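PDB 6EAS: drought responsive inactive kinase 1 from Zea mays, which is a transmembrane pseudokinase whose kinase-fold domain, with a small-molecule ligand bound here at its hinge, probably lacks phosphotransfer activity. Local coordinates for residues V65-A70 against V119-Y124; T27-L32 against M104-Y109; A169-D174 against D190-N195. All blocks are in the same frame, centred on the assembly; numbering follows the deposited sequence.

Contact 1: V65-A70 against V119-Y124; sequences VEIAVA and VMVFEY. With J3A (6-(4-methylpiperazin-1-yl)-N-(5-methyl-1H-pyrazol-3-yl)-2-[(E)-2-phenylethenyl]pyrimidin-4-amine), chain B.
A70 N donates to M120 O at 2.7 Å, nearly along the C=O axis, and M120 N returns a bond to A70 O. Two residues along, A68 and F122 form the next hydrogen-bonded pair, through A68 N to F122 O at 2.9 Å (N-H...O 173°) and F122 N to A68 O. These are antiparallel neighbours in the five-stranded sheet of the kinase N-lobe, the second strand running into the hinge. On one face V69 CG1 meets V119 CG1 at 3.5 Å and I67 packs on V121, all four touching L37 of helix 34-40. On the other, A70 CB lies 4.0 Å from F122 CE2, at the ring edge. A70 probably stands where active kinases carry the ATP-anchoring lysine of the third strand. At the hinge J3A N7 donates to E123 O at 3.1 Å and J3A also bonds A125 N, while A68 CB presses on the pyrazole. With CG anti to N (chi1 176°), the Y124 ring reaches J3A, CE1 to N5 3.5 Å; an alanine here would probably leave J3A N5 without the ring beside it and K58 without its cation-pi partner. Water 1 donates to E66 O at 2.7 Å and accepts from Y124 N.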
loop_
_atom_site.group_PDB
_atom_site.type_symbol
_atom_site.label_atom_id
_atom_site.label_comp_id
_atom_site.label_asym_id
_atom_site.label_seq_id
_atom_site.Cartn_x
_atom_site.Cartn_y
_atom_site.Cartn_z
ATOM N N VAL A 65 10.154 17.643 7.254
ATOM C CA VAL A 65 9.408 16.399 6.980
ATOM C C VAL A 65 9.113 16.354 5.484
ATOM O O VAL A 65 8.550 17.285 4.910
ATOM C CB VAL A 65 8.126 16.264 7.816
ATOM C CG1 VAL A 65 7.215 15.149 7.313
ATOM C CG2 VAL A 65 8.453 16.057 9.288
ATOM N N GLU A 66 9.585 15.290 4.844
ATOM C CA GLU A 66 9.327 15.074 3.446
ATOM C C GLU A 66 7.875 14.611 3.277
ATOM O O GLU A 66 7.329 13.919 4.152
ATOM C CB GLU A 66 10.323 14.068 2.891
ATOM C CG GLU A 66 11.736 14.603 2.904
ATOM C CD GLU A 66 12.722 13.676 2.239
ATOM O OE1 GLU A 66 13.047 13.918 1.060
ATOM O OE2 GLU A 66 13.152 12.712 2.901
ATOM N N ILE A 67 7.276 15.033 2.160
ATOM C CA ILE A 67 5.857 14.836 1.877
ATOM C C ILE A 67 5.684 14.468 0.403
ATOM O O ILE A 67 6.496 14.831 -0.449
ATOM C CB ILE A 67 5.009 16.073 2.244
ATOM C CG1 ILE A 67 5.391 17.316 1.431
ATOM C CG2 ILE A 67 5.033 16.332 3.738
ATOM C CD1 ILE A 67 4.424 18.472 1.582
ATOM N N ALA A 68 4.596 13.732 0.149
ATOM C CA ALA A 68 4.048 13.443 -1.168
ATOM C C ALA A 68 2.654 14.076 -1.248
ATOM O O ALA A 68 1.752 13.700 -0.492
ATOM C CB ALA A 68 3.996 11.941 -1.364
ATOM N N VAL A 69 2.498 15.066 -2.126
ATOM C CA VAL A 69 1.272 15.813 -2.219
ATOM C C VAL A 69 0.436 15.250 -3.373
ATOM O O VAL A 69 0.864 15.265 -4.520
ATOM C CB VAL A 69 1.564 17.310 -2.397
ATOM C CG1 VAL A 69 0.298 18.099 -2.664
ATOM C CG2 VAL A 69 2.317 17.866 -1.190
ATOM N N ALA A 70 -0.769 14.769 -3.051
ATOM C CA ALA A 70 -1.703 14.255 -4.054
ATOM C C ALA A 70 -2.740 15.333 -4.382
ATOM O O ALA A 70 -3.533 15.706 -3.529
ATOM C CB ALA A 70 -2.349 12.988 -3.550
ATOM N N VAL A 119 -6.260 18.866 -2.394
ATOM C CA VAL A 119 -4.993 18.207 -2.152
ATOM C C VAL A 119 -5.105 17.357 -0.883
ATOM O O VAL A 119 -5.812 17.715 0.054
ATOM C CB VAL A 119 -3.870 19.259 -2.052
ATOM C CG1 VAL A 119 -2.755 18.829 -1.112
ATOM C CG2 VAL A 119 -3.325 19.631 -3.420
ATOM N N MET A 120 -4.399 16.221 -0.880
ATOM C CA MET A 120 -4.107 15.458 0.324
ATOM C C MET A 120 -2.590 15.283 0.420
ATOM O O MET A 120 -1.950 15.021 -0.591
ATOM C CB MET A 120 -4.758 14.079 0.272
ATOM C CG MET A 120 -6.232 14.155 0.001
ATOM S SD MET A 120 -7.031 12.549 0.086
ATOM C CE MET A 120 -8.585 12.978 -0.697
ATOM N N VAL A 121 -2.056 15.401 1.637
ATOM C CA VAL A 121 -0.626 15.390 1.900
ATOM C C VAL A 121 -0.295 14.095 2.637
ATOM O O VAL A 121 -0.835 13.844 3.713
ATOM C CB VAL A 121 -0.179 16.612 2.715
ATOM C CG1 VAL A 121 1.305 16.560 3.054
ATOM C CG2 VAL A 121 -0.510 17.901 1.996
ATOM N N PHE A 122 0.596 13.298 2.041
ATOM C CA PHE A 122 0.944 11.994 2.574
ATOM C C PHE A 122 2.420 11.954 2.969
ATOM O O PHE A 122 3.201 12.789 2.567
ATOM C CB PHE A 122 0.656 10.917 1.536
ATOM C CG PHE A 122 -0.808 10.672 1.273
ATOM C CD1 PHE A 122 -1.572 9.920 2.151
ATOM C CD2 PHE A 122 -1.414 11.169 0.127
ATOM C CE1 PHE A 122 -2.916 9.677 1.895
ATOM C CE2 PHE A 122 -2.758 10.937 -0.122
ATOM C CZ PHE A 122 -3.505 10.197 0.766
ATOM N N GLU A 123 2.740 10.974 3.807
ATOM C CA GLU A 123 4.097 10.616 4.166
ATOM C C GLU A 123 4.877 10.346 2.883
ATOM O O GLU A 123 4.304 9.916 1.880
ATOM C CB GLU A 123 4.062 9.369 5.040
ATOM C CG GLU A 123 3.503 9.620 6.421
ATOM C CD GLU A 123 3.487 8.377 7.281
ATOM O OE1 GLU A 123 3.110 7.316 6.769
ATOM O OE2 GLU A 123 3.846 8.471 8.450
ATOM N N TYR A 124 6.170 10.654 2.897
ATOM C CA TYR A 124 7.001 10.377 1.747
ATOM C C TYR A 124 7.801 9.109 2.028
ATOM O O TYR A 124 8.486 9.024 3.055
ATOM C CB TYR A 124 7.958 11.521 1.417
ATOM C CG TYR A 124 8.871 11.180 0.269
ATOM C CD1 TYR A 124 8.368 11.062 -1.015
ATOM C CD2 TYR A 124 10.213 10.897 0.476
ATOM C CE1 TYR A 124 9.175 10.696 -2.076
ATOM C CE2 TYR A 124 11.046 10.566 -0.580
ATOM C CZ TYR A 124 10.522 10.464 -1.858
ATOM O OH TYR A 124 11.310 10.101 -2.904
HETATM C C4 J3A B . 2.904 6.715 -8.188
HETATM C C14 J3A B . 13.145 7.807 -5.658
HETATM C C5 J3A B . 2.010 6.533 -9.231
HETATM C C6 J3A B . 2.419 6.705 -10.535
HETATM C C11 J3A B . 9.210 7.292 -4.260
HETATM C C7 J3A B . 5.175 7.270 -7.331
HETATM C C8 J3A B . 6.458 6.951 -7.346
HETATM C C9 J3A B . 7.410 7.076 -6.224
HETATM C C10 J3A B . 9.614 6.999 -5.574
HETATM C C12 J3A B . 7.850 7.485 -4.020
HETATM C C13 J3A B . 12.052 6.970 -5.027
HETATM N N1 J3A B . 8.695 6.893 -6.546
HETATM N N2 J3A B . 6.954 7.352 -4.995
HETATM C C3 J3A B . 4.226 7.083 -8.434
HETATM N N3 J3A B . 10.919 6.776 -5.926
HETATM C C1 J3A B . 3.723 7.060 -10.803
HETATM C C2 J3A B . 4.621 7.240 -9.765
HETATM N N4 J3A B . 12.845 8.118 -7.054
HETATM C C15 J3A B . 12.544 6.881 -7.770
HETATM C C16 J3A B . 11.294 6.223 -7.225
HETATM C C17 J3A B . 13.951 8.836 -7.691
HETATM N N5 J3A B . 7.410 7.787 -2.736
HETATM C C18 J3A B . 6.154 8.180 -2.303
HETATM N N6 J3A B . 5.958 8.566 -1.045
HETATM N N7 J3A B . 4.630 8.844 -0.974
HETATM C C19 J3A B . 4.006 8.642 -2.133
HETATM C C20 J3A B . 4.950 8.189 -3.020
HETATM C C21 J3A B . 2.545 8.888 -2.286
HETATM O O HOH W 1 7.307 11.648 5.554
#

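Contact 2: T27-L32 against M104-Y109. With J3A (6-(4-methylpiperazin-1-yl)-N-(5-methyl-1H-pyrazol-3-yl)-2-[(E)-2-phenylethenyl]pyrimidin-4-amine), chain B.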
loop_
_atom_site.group_PDB
_atom_site.type_symbol
_atom_site.label_atom_id
_atom_site.label_comp_id
_atom_site.label_asym_id
_atom_site.label_seq_id
_atom_site.Cartn_x
_atom_site.Cartn_y
_atom_site.Cartn_z
ATOM N N THR A 27 -10.990 16.401 12.776
ATOM C CA THR A 27 -10.098 16.543 13.905
ATOM C C THR A 27 -8.821 15.776 13.555
ATOM O O THR A 27 -8.851 14.903 12.686
ATOM C CB THR A 27 -10.795 16.056 15.184
ATOM O OG1 THR A 27 -12.151 16.502 15.109
ATOM C CG2 THR A 27 -10.162 16.558 16.462
ATOM N N GLY A 28 -7.699 16.149 14.177
ATOM C CA GLY A 28 -6.466 15.350 14.128
ATOM C C GLY A 28 -5.539 15.706 12.976
ATOM O O GLY A 28 -4.324 15.698 13.158
ATOM N N VAL A 29 -6.095 15.982 11.788
ATOM C CA VAL A 29 -5.299 16.239 10.580
ATOM C C VAL A 29 -5.323 17.736 10.259
ATOM O O VAL A 29 -6.385 18.300 10.015
ATOM C CB VAL A 29 -5.801 15.404 9.385
ATOM C CG1 VAL A 29 -5.008 15.691 8.123
ATOM C CG2 VAL A 29 -5.770 13.913 9.683
ATOM N N PRO A 30 -4.156 18.416 10.202
ATOM C CA PRO A 30 -4.109 19.842 9.892
ATOM C C PRO A 30 -4.516 20.218 8.458
ATOM O O PRO A 30 -4.263 19.489 7.501
ATOM C CB PRO A 30 -2.647 20.240 10.130
ATOM C CG PRO A 30 -1.872 18.945 10.032
ATOM C CD PRO A 30 -2.824 17.867 10.497
ATOM N N SER A 31 -5.127 21.396 8.355
ATOM C CA SER A 31 -5.634 21.950 7.133
ATOM C C SER A 31 -4.693 23.065 6.689
ATOM O O SER A 31 -4.643 24.105 7.336
ATOM C CB SER A 31 -7.016 22.471 7.333
ATOM O OG SER A 31 -7.185 23.683 6.636
ATOM N N LEU A 32 -3.969 22.827 5.594
ATOM C CA LEU A 32 -2.922 23.710 5.132
ATOM C C LEU A 32 -3.535 24.803 4.255
ATOM O O LEU A 32 -4.494 24.556 3.508
ATOM C CB LEU A 32 -1.884 22.899 4.349
ATOM C CG LEU A 32 -0.879 22.110 5.186
ATOM C CD1 LEU A 32 -1.482 21.628 6.499
ATOM C CD2 LEU A 32 -0.342 20.933 4.396
ATOM N N MET A 104 0.603 4.437 4.688
ATOM C CA MET A 104 1.061 5.704 4.199
ATOM C C MET A 104 0.066 6.768 4.688
ATOM O O MET A 104 -0.962 7.053 4.069
ATOM C CB MET A 104 1.176 5.726 2.675
ATOM C CG MET A 104 1.608 7.075 2.134
ATOM S SD MET A 104 2.203 6.983 0.436
ATOM C CE MET A 104 3.834 6.313 0.786
ATOM N N ASN A 105 0.387 7.324 5.850
ATOM C CA ASN A 105 -0.555 8.113 6.635
ATOM C C ASN A 105 -0.796 9.475 5.989
ATOM O O ASN A 105 0.129 10.096 5.495
ATOM C CB ASN A 105 -0.024 8.300 8.054
ATOM C CG ASN A 105 0.033 6.990 8.791
ATOM O OD1 ASN A 105 -0.999 6.355 8.955
ATOM N ND2 ASN A 105 1.214 6.569 9.202
ATOM N N LEU A 106 -2.054 9.920 6.030
ATOM C CA LEU A 106 -2.445 11.288 5.681
ATOM C C LEU A 106 -1.875 12.254 6.730
ATOM O O LEU A 106 -2.081 12.052 7.918
ATOM C CB LEU A 106 -3.974 11.343 5.650
ATOM C CG LEU A 106 -4.589 12.662 5.201
ATOM C CD1 LEU A 106 -4.530 12.782 3.683
ATOM C CD2 LEU A 106 -6.029 12.785 5.695
ATOM N N LEU A 107 -1.119 13.268 6.289
ATOM C CA LEU A 107 -0.479 14.234 7.203
ATOM C C LEU A 107 -1.248 15.559 7.225
ATOM O O LEU A 107 -0.988 16.419 8.068
ATOM C CB LEU A 107 0.956 14.502 6.745
ATOM C CG LEU A 107 1.891 13.298 6.757
ATOM C CD1 LEU A 107 3.291 13.721 6.342
ATOM C CD2 LEU A 107 1.899 12.649 8.129
ATOM N N GLY A 108 -2.136 15.746 6.258
ATOM C CA GLY A 108 -2.783 17.022 6.047
ATOM C C GLY A 108 -3.567 17.006 4.760
ATOM O O GLY A 108 -3.521 16.030 4.019
ATOM N N TYR A 109 -4.241 18.122 4.488
ATOM C CA TYR A 109 -5.050 18.331 3.320
ATOM C C TYR A 109 -5.127 19.842 3.071
ATOM O O TYR A 109 -4.827 20.637 3.967
ATOM C CB TYR A 109 -6.443 17.734 3.526
ATOM C CG TYR A 109 -7.195 18.319 4.694
ATOM C CD1 TYR A 109 -6.939 17.898 5.987
ATOM C CD2 TYR A 109 -8.146 19.309 4.517
ATOM C CE1 TYR A 109 -7.608 18.440 7.074
ATOM C CE2 TYR A 109 -8.827 19.859 5.592
ATOM C CZ TYR A 109 -8.563 19.419 6.877
ATOM O OH TYR A 109 -9.225 19.953 7.949
HETATM C C4 J3A B . 2.904 6.715 -8.188
HETATM C C14 J3A B . 13.145 7.807 -5.658
HETATM C C5 J3A B . 2.010 6.533 -9.231
HETATM C C6 J3A B . 2.419 6.705 -10.535
HETATM C C11 J3A B . 9.210 7.292 -4.260
HETATM C C7 J3A B . 5.175 7.270 -7.331
HETATM C C8 J3A B . 6.458 6.951 -7.346
HETATM C C9 J3A B . 7.410 7.076 -6.224
HETATM C C10 J3A B . 9.614 6.999 -5.574
HETATM C C12 J3A B . 7.850 7.485 -4.020
HETATM C C13 J3A B . 12.052 6.970 -5.027
HETATM N N1 J3A B . 8.695 6.893 -6.546
HETATM N N2 J3A B . 6.954 7.352 -4.995
HETATM C C3 J3A B . 4.226 7.083 -8.434
HETATM N N3 J3A B . 10.919 6.776 -5.926
HETATM C C1 J3A B . 3.723 7.060 -10.803
HETATM C C2 J3A B . 4.621 7.240 -9.765
HETATM N N4 J3A B . 12.845 8.118 -7.054
HETATM C C15 J3A B . 12.544 6.881 -7.770
HETATM C C16 J3A B . 11.294 6.223 -7.225
HETATM C C17 J3A B . 13.951 8.836 -7.691
HETATM N N5 J3A B . 7.410 7.787 -2.736
HETATM C C18 J3A B . 6.154 8.180 -2.303
HETATM N N6 J3A B . 5.958 8.566 -1.045
HETATM N N7 J3A B . 4.630 8.844 -0.974
HETATM C C19 J3A B . 4.006 8.642 -2.133
HETATM C C20 J3A B . 4.950 8.189 -3.020
HETATM C C21 J3A B . 2.545 8.888 -2.286
HETATM O O HOH W 2 -8.591 19.755 10.501
#
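P30 and S31 run beside G108 and Y109 in roughly the same direction, the end-to-end lines of 29-32 and 106-109 lying 38° apart. A single backbone bridge, S31 with Y109, joins them. L32 N donates to Y109 O at 2.9 Å, nearly straight, whereas the bond from Y109 N to P30 O is weak. G108 CA makes a bent C-H...O contact with P30 O, where a side chain on G108 would be tight, and V29 CG1 rests 3.3 Å from G108 CA.

That same methyl, anti to the V29 backbone N, sits in the plane of the Y109 ring at its edge, 3.6 Å from CD1, and meets L106 CD2 at 3.9 Å, the two side chains crossing at about a right angle. Y109 CG stands between its own N and carbonyl carbon (chi1 60°), which brings the ring against V29-S31. S31 CA then lies over one face, 4.0 Å from the ring centroid and 17° off the normal, a CH-pi contact. Beyond it, S31 CB approaches OH. The phenol oxygen hands a hydrogen bond to water 2 at 2.6 Å, water 2 donates to V29 O at 2.7 Å, and F25 N binds the same OH, so the ring is tied at its far end. Y88 and I92 of helix 82-97 also pack on it. At the start of 104-109, M104 CE touches the J3A pyrazole, 3.2 Å from N7.

L107 and G108 both face V121, a classic beta bulge between edge strand 106-113 and strand 116-123 of the N-lobe sheet; the loop before helix 34-40 lies along that edge.

Contact 3: A169-D174 against D190-N195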
loop_
_atom_site.group_PDB
_atom_site.type_symbol
_atom_site.label_atom_id
_atom_site.label_comp_id
_atom_site.label_asym_id
_atom_site.label_seq_id
_atom_site.Cartn_x
_atom_site.Cartn_y
_atom_site.Cartn_z
ATOM N N ALA A 169 -10.058 1.881 1.647
ATOM C CA ALA A 169 -8.675 2.323 1.495
ATOM C C ALA A 169 -7.809 1.257 0.788
ATOM O O ALA A 169 -6.658 1.528 0.433
ATOM C CB ALA A 169 -8.125 2.690 2.856
ATOM N N LEU A 170 -8.354 0.055 0.558
ATOM C CA LEU A 170 -7.576 -1.061 0.012
ATOM C C LEU A 170 -8.157 -1.579 -1.313
ATOM O O LEU A 170 -7.685 -2.600 -1.840
ATOM C CB LEU A 170 -7.542 -2.152 1.081
ATOM C CG LEU A 170 -6.885 -1.709 2.386
ATOM C CD1 LEU A 170 -7.046 -2.761 3.469
ATOM C CD2 LEU A 170 -5.421 -1.366 2.134
ATOM N N ARG A 171 -9.136 -0.863 -1.884
ATOM C CA ARG A 171 -9.750 -1.276 -3.154
ATOM C C ARG A 171 -8.682 -1.397 -4.256
ATOM O O ARG A 171 -8.874 -2.159 -5.201
ATOM C CB ARG A 171 -10.850 -0.294 -3.567
ATOM C CG ARG A 171 -10.334 1.085 -3.947
ATOM C CD ARG A 171 -11.342 2.199 -3.727
ATOM N NE ARG A 171 -10.773 3.494 -4.089
ATOM C CZ ARG A 171 -9.802 4.107 -3.412
ATOM N NH1 ARG A 171 -9.387 3.602 -2.264
ATOM N NH2 ARG A 171 -9.246 5.208 -3.894
ATOM N N ASN A 172 -7.575 -0.646 -4.139
ATOM C CA ASN A 172 -6.510 -0.620 -5.148
ATOM C C ASN A 172 -5.205 -1.263 -4.641
ATOM O O ASN A 172 -4.119 -0.927 -5.132
ATOM C CB ASN A 172 -6.203 0.814 -5.579
ATOM C CG ASN A 172 -7.420 1.531 -6.119
ATOM O OD1 ASN A 172 -8.199 0.944 -6.872
ATOM N ND2 ASN A 172 -7.579 2.796 -5.756
ATOM N N PHE A 173 -5.296 -2.232 -3.724
ATOM C CA PHE A 173 -4.099 -2.825 -3.077
ATOM C C PHE A 173 -3.369 -3.791 -4.025
ATOM O O PHE A 173 -3.957 -4.748 -4.504
ATOM C CB PHE A 173 -4.521 -3.516 -1.775
ATOM C CG PHE A 173 -3.476 -4.423 -1.189
ATOM C CD1 PHE A 173 -2.297 -3.914 -0.679
ATOM C CD2 PHE A 173 -3.678 -5.793 -1.145
ATOM C CE1 PHE A 173 -1.327 -4.760 -0.162
ATOM C CE2 PHE A 173 -2.714 -6.632 -0.621
ATOM C CZ PHE A 173 -1.541 -6.116 -0.128
ATOM N N ASP A 174 -2.073 -3.539 -4.272
ATOM C CA ASP A 174 -1.223 -4.457 -4.974
ATOM C C ASP A 174 0.210 -3.954 -4.774
ATOM O O ASP A 174 0.414 -2.998 -4.078
ATOM C CB ASP A 174 -1.646 -4.611 -6.441
ATOM C CG ASP A 174 -1.526 -3.339 -7.253
ATOM O OD1 ASP A 174 -0.734 -2.460 -6.867
ATOM O OD2 ASP A 174 -2.231 -3.232 -8.273
ATOM N N ASP A 190 -3.349 4.501 0.078
ATOM C CA ASP A 190 -4.606 4.781 -0.624
ATOM C C ASP A 190 -4.550 6.222 -1.133
ATOM O O ASP A 190 -5.016 7.133 -0.462
ATOM C CB ASP A 190 -5.804 4.554 0.290
ATOM C CG ASP A 190 -7.146 4.923 -0.326
ATOM O OD1 ASP A 190 -7.209 5.182 -1.558
ATOM O OD2 ASP A 190 -8.117 4.977 0.439
ATOM N N LEU A 191 -3.948 6.404 -2.308
ATOM C CA LEU A 191 -3.690 7.710 -2.877
ATOM C C LEU A 191 -4.887 8.203 -3.701
ATOM O O LEU A 191 -5.136 9.410 -3.752
ATOM C CB LEU A 191 -2.433 7.631 -3.742
ATOM C CG LEU A 191 -1.197 7.084 -3.035
ATOM C CD1 LEU A 191 -0.067 6.865 -4.031
ATOM C CD2 LEU A 191 -0.755 8.012 -1.916
ATOM N N GLU A 192 -5.614 7.274 -4.330
ATOM C CA GLU A 192 -6.628 7.600 -5.323
ATOM C C GLU A 192 -7.816 8.296 -4.656
ATOM O O GLU A 192 -8.334 7.812 -3.661
ATOM C CB GLU A 192 -7.124 6.340 -6.032
ATOM C CG GLU A 192 -6.061 5.638 -6.852
ATOM C CD GLU A 192 -5.262 6.547 -7.767
ATOM O OE1 GLU A 192 -5.886 7.264 -8.579
ATOM O OE2 GLU A 192 -4.021 6.554 -7.642
ATOM N N PHE A 193 -8.242 9.426 -5.238
ATOM C CA PHE A 193 -9.470 10.104 -4.824
ATOM C C PHE A 193 -10.636 9.141 -5.076
ATOM O O PHE A 193 -10.644 8.429 -6.075
ATOM C CB PHE A 193 -9.642 11.436 -5.559
ATOM C CG PHE A 193 -8.699 12.525 -5.113
ATOM C CD1 PHE A 193 -7.397 12.582 -5.593
ATOM C CD2 PHE A 193 -9.107 13.494 -4.210
ATOM C CE1 PHE A 193 -6.527 13.575 -5.172
ATOM C CE2 PHE A 193 -8.235 14.491 -3.799
ATOM C CZ PHE A 193 -6.946 14.532 -4.279
ATOM N N TRP A 194 -11.596 9.118 -4.146
ATOM C CA TRP A 194 -12.664 8.119 -4.125
ATOM C C TRP A 194 -13.673 8.404 -5.248
ATOM O O TRP A 194 -14.773 8.890 -4.995
ATOM C CB TRP A 194 -13.311 8.083 -2.736
ATOM C CG TRP A 194 -12.454 7.426 -1.695
ATOM C CD1 TRP A 194 -11.119 7.152 -1.773
ATOM C CD2 TRP A 194 -12.876 6.968 -0.397
ATOM N NE1 TRP A 194 -10.679 6.554 -0.623
ATOM C CE2 TRP A 194 -11.736 6.421 0.238
ATOM C CE3 TRP A 194 -14.101 6.960 0.283
ATOM C CZ2 TRP A 194 -11.791 5.872 1.519
ATOM C CZ3 TRP A 194 -14.153 6.417 1.547
ATOM C CH2 TRP A 194 -13.012 5.883 2.155
ATOM N N ASN A 195 -13.272 8.077 -6.486
ATOM C CA ASN A 195 -14.019 8.368 -7.717
ATOM C C ASN A 195 -13.972 9.878 -7.984
ATOM O O ASN A 195 -12.930 10.429 -8.347
ATOM C CB ASN A 195 -15.456 7.841 -7.657
HETATM O O HOH W 3 -6.278 3.409 -3.319
#
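This is a polar loop-to-loop contact, a salt bridge with a tryptophan beside it, between the loop that follows helix 144-163 and the one that follows strand 186-188. By sequence, L170-R171-N172 probably takes the place of the HRD motif of active kinases, with asparagine instead of the usual aspartate, and D190-L191-E192 that of DFG.

R171 grips D190 end-on with two nitrogens, both on OD1: NH1 at 2.8 Å and NH2 at 3.1 Å. The carboxylate oxygen lies close to the guanidinium plane for both, but NH1 meets OD1 from above the carboxylate plane, the two planes being 60° apart, while NH2 comes on the syn side. NH2 also makes a weak bond to E192 O, and NH1 has a further acceptor in A168 O. The guanidinium is sandwiched at its rim, with W194 CD1 above one face at 3.4 Å and N172 ND2 above the opposite one. Its plane is inclined 57° to the indole, so this is no parallel stack.

The other oxygen of D190 is taken as well: W194 NE1 donates to OD2 at 3.2 Å, on the syn lone pair and near the indole plane. N172 reaches D190 only through water 3, which accepts from ND2 at 2.8 Å and donates to OD1. A type I turn from L170 to F173 has R171 and N172 at its two central positions. The carboxylate of E192 turns away to T53 and T51.

Both oxygens of D190 are thus engaged by protein donors, R171 on OD1 and W194 on OD2; in active kinases the DFG aspartate binds metal, and this pairing would probably compete with that role.

Overall arrangement
Contacts 1 and 2 share the N-lobe sheet: their centres are about 9 Å apart, and neighbouring strands 106-113 and 116-123 join them through probable hydrogen bonds of V121 with L107 and G108. Along the chain their segments alternate, 27-32, 65-70, 104-109, 119-124. Contact 3 follows both, its centre about 16 Å from that of contact 1 and 17 Å from that of contact 2. Side chains connect the three: F193 packs on M120, L191 on F122 and M104. J3A touches contact 1, M104 of contact 2 and L191; sheet, hinge and the loop that probably replaces DFG thus line one pocket, probably the place of ATP in active kinases.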